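Local coordinates for secreted protein ASP-2 (PDB 1U53), which is a secreted hookworm protein of the pathogenesis-related-1 (CAP) family and a vaccine antigen for human hookworm infection, its molecular activity not firmly established, at residues Glu22-Leu27 / Lys106-Glu111. Numbering follows the deposited sequence.
Unlike the reference sequence in segment 22-27: Met23 (reference Leu).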
loop_
_atom_site.group_PDB
_atom_site.type_symbol
_atom_site.label_atom_id
_atom_site.label_comp_id
_atom_site.label_asym_id
_atom_site.label_seq_id
_atom_site.Cartn_x
_atom_site.Cartn_y
_atom_site.Cartn_z
ATOM N N GLU A 22 -3.583 1.961 -9.320
ATOM C CA GLU A 22 -3.837 3.417 -9.482
ATOM C C GLU A 22 -4.056 4.141 -8.158
ATOM O O GLU A 22 -3.505 5.244 -7.961
ATOM C CB GLU A 22 -5.049 3.611 -10.393
ATOM C CG GLU A 22 -4.669 3.148 -11.787
ATOM C CD GLU A 22 -5.813 3.144 -12.736
ATOM O OE1 GLU A 22 -6.881 3.673 -12.356
ATOM O OE2 GLU A 22 -5.626 2.589 -13.856
ATOM N N MET A 23 -4.836 3.528 -7.266
ATOM C CA MET A 23 -5.083 4.075 -5.929
ATOM C C MET A 23 -3.786 4.176 -5.168
ATOM O O MET A 23 -3.511 5.164 -4.509
ATOM C CB MET A 23 -5.993 3.175 -5.100
ATOM C CG MET A 23 -7.321 3.039 -5.593
ATOM S SD MET A 23 -8.592 3.831 -4.601
ATOM C CE MET A 23 -8.127 4.287 -3.007
ATOM N N HIS A 24 -2.957 3.130 -5.227
ATOM C CA HIS A 24 -1.679 3.269 -4.504
ATOM C C HIS A 24 -0.817 4.395 -5.030
ATOM O O HIS A 24 -0.255 5.195 -4.253
ATOM C CB HIS A 24 -0.885 1.962 -4.499
ATOM C CG HIS A 24 -1.313 1.002 -3.418
ATOM N ND1 HIS A 24 -2.485 0.276 -3.458
ATOM C CD2 HIS A 24 -0.681 0.638 -2.275
ATOM C CE1 HIS A 24 -2.575 -0.473 -2.367
ATOM N NE2 HIS A 24 -1.484 -0.267 -1.634
ATOM N N ASN A 25 -0.681 4.480 -6.360
ATOM C CA ASN A 25 0.178 5.551 -6.906
ATOM C C ASN A 25 -0.417 6.935 -6.725
ATOM O O ASN A 25 0.311 7.897 -6.442
ATOM C CB ASN A 25 0.527 5.296 -8.348
ATOM C CG ASN A 25 1.614 4.275 -8.472
ATOM O OD1 ASN A 25 2.510 4.243 -7.644
ATOM N ND2 ASN A 25 1.518 3.403 -9.480
ATOM N N SER A 26 -1.735 7.018 -6.823
ATOM C CA SER A 26 -2.434 8.282 -6.576
ATOM C C SER A 26 -2.165 8.804 -5.155
ATOM O O SER A 26 -1.892 9.964 -4.952
ATOM C CB SER A 26 -3.939 8.038 -6.690
ATOM O OG SER A 26 -4.694 9.203 -6.363
ATOM N N LEU A 27 -2.324 7.937 -4.177
ATOM C CA LEU A 27 -2.199 8.333 -2.789
ATOM C C LEU A 27 -0.736 8.573 -2.438
ATOM O O LEU A 27 -0.435 9.535 -1.695
ATOM C CB LEU A 27 -2.832 7.240 -1.910
ATOM C CG LEU A 27 -4.354 7.146 -2.057
ATOM C CD1 LEU A 27 -4.925 5.879 -1.419
ATOM C CD2 LEU A 27 -5.016 8.356 -1.421
ATOM N N LYS A 106 -8.690 2.639 0.790
ATOM C CA LYS A 106 -9.146 3.772 1.626
ATOM C C LYS A 106 -8.960 3.498 3.118
ATOM O O LYS A 106 -8.584 4.398 3.859
ATOM C CB LYS A 106 -10.628 4.095 1.367
ATOM C CG LYS A 106 -10.899 4.695 -0.007
ATOM C CD LYS A 106 -12.422 4.784 -0.132
ATOM C CE LYS A 106 -12.891 5.765 -1.138
ATOM N NZ LYS A 106 -14.419 5.728 -1.199
ATOM N N ALA A 107 -9.271 2.278 3.588
ATOM C CA ALA A 107 -9.185 1.951 5.024
ATOM C C ALA A 107 -7.740 2.008 5.500
ATOM O O ALA A 107 -7.442 2.446 6.614
ATOM C CB ALA A 107 -9.744 0.542 5.287
ATOM N N TRP A 108 -6.849 1.509 4.650
ATOM C CA TRP A 108 -5.418 1.508 4.995
ATOM C C TRP A 108 -4.894 2.925 5.023
ATOM O O TRP A 108 -4.219 3.344 5.974
ATOM C CB TRP A 108 -4.609 0.675 4.001
ATOM C CG TRP A 108 -4.985 -0.812 4.026
ATOM C CD1 TRP A 108 -5.465 -1.535 5.091
ATOM C CD2 TRP A 108 -4.874 -1.723 2.931
ATOM N NE1 TRP A 108 -5.705 -2.849 4.702
ATOM C CE2 TRP A 108 -5.364 -2.974 3.375
ATOM C CE3 TRP A 108 -4.454 -1.584 1.579
ATOM C CZ2 TRP A 108 -5.374 -4.096 2.555
ATOM C CZ3 TRP A 108 -4.481 -2.708 0.760
ATOM C CH2 TRP A 108 -4.973 -3.950 1.259
ATOM N N PHE A 109 -5.148 3.652 3.944
ATOM C CA PHE A 109 -4.618 5.007 3.837
ATOM C C PHE A 109 -5.226 5.911 4.886
ATOM O O PHE A 109 -4.575 6.850 5.337
ATOM C CB PHE A 109 -4.885 5.542 2.446
ATOM C CG PHE A 109 -4.215 6.864 2.205
ATOM C CD1 PHE A 109 -2.870 6.905 1.811
ATOM C CD2 PHE A 109 -4.914 8.045 2.390
ATOM C CE1 PHE A 109 -2.248 8.125 1.588
ATOM C CE2 PHE A 109 -4.275 9.272 2.194
ATOM C CZ PHE A 109 -2.962 9.313 1.791
ATOM N N GLY A 110 -6.451 5.603 5.308
ATOM C CA GLY A 110 -7.174 6.475 6.242
ATOM C C GLY A 110 -6.560 6.586 7.626
ATOM O O GLY A 110 -6.888 7.517 8.353
ATOM N N GLU A 111 -5.625 5.683 7.949
ATOM C CA GLU A 111 -4.844 5.730 9.207
ATOM C C GLU A 111 -4.131 7.081 9.378
ATOM O O GLU A 111 -3.998 7.568 10.506
ATOM C CB GLU A 111 -3.865 4.546 9.242
ATOM C CG GLU A 111 -4.659 3.245 9.382
ATOM C CD GLU A 111 -3.821 2.001 9.404
ATOM O OE1 GLU A 111 -2.622 2.083 9.043
ATOM O OE2 GLU A 111 -4.394 0.928 9.800
#
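Leu27 lies over one face of the Phe109 ring in a CH-pi contact: CD2 of Leu27 sits 3.7 Å from the Phe109 ring centroid, 8° off the ring normal. The other branch, CD1, lies toward the CG end of Phe109, 3.8 Å from CG, while CB of Leu27 stands over the CD1-CE1 bond on the same face, 3.7 Å from CE1 of Phe109. With CG anti to the backbone N (chi1 -173°), Phe109 carries its ring out to Leu27, and rotation about CB-CG turns the face to it. The pairing joins helix 14-32 to the C-terminal part of helix 97-109, two helices packed on the same side of the central sheet in the alpha-beta-alpha sandwich of the CAP fold. Deeper, His24 and Trp108 meet edge to edge, CE1 of His24 lying 4.3 Å from CZ3 of Trp108, near both ring planes. Each ring is also held by its polar atoms: ND1 and NE2 of His24 hydrogen-bond to Phe20 O and Tyr163 OH, and NE1 of Trp108 hydrogen-bonds to Ile87 O. On the outer side, Met23 bends at both chi2 and chi3, and its CE comes within 4.1 Å of CG in Lys106, whose chain runs on extended without touching Met23 again.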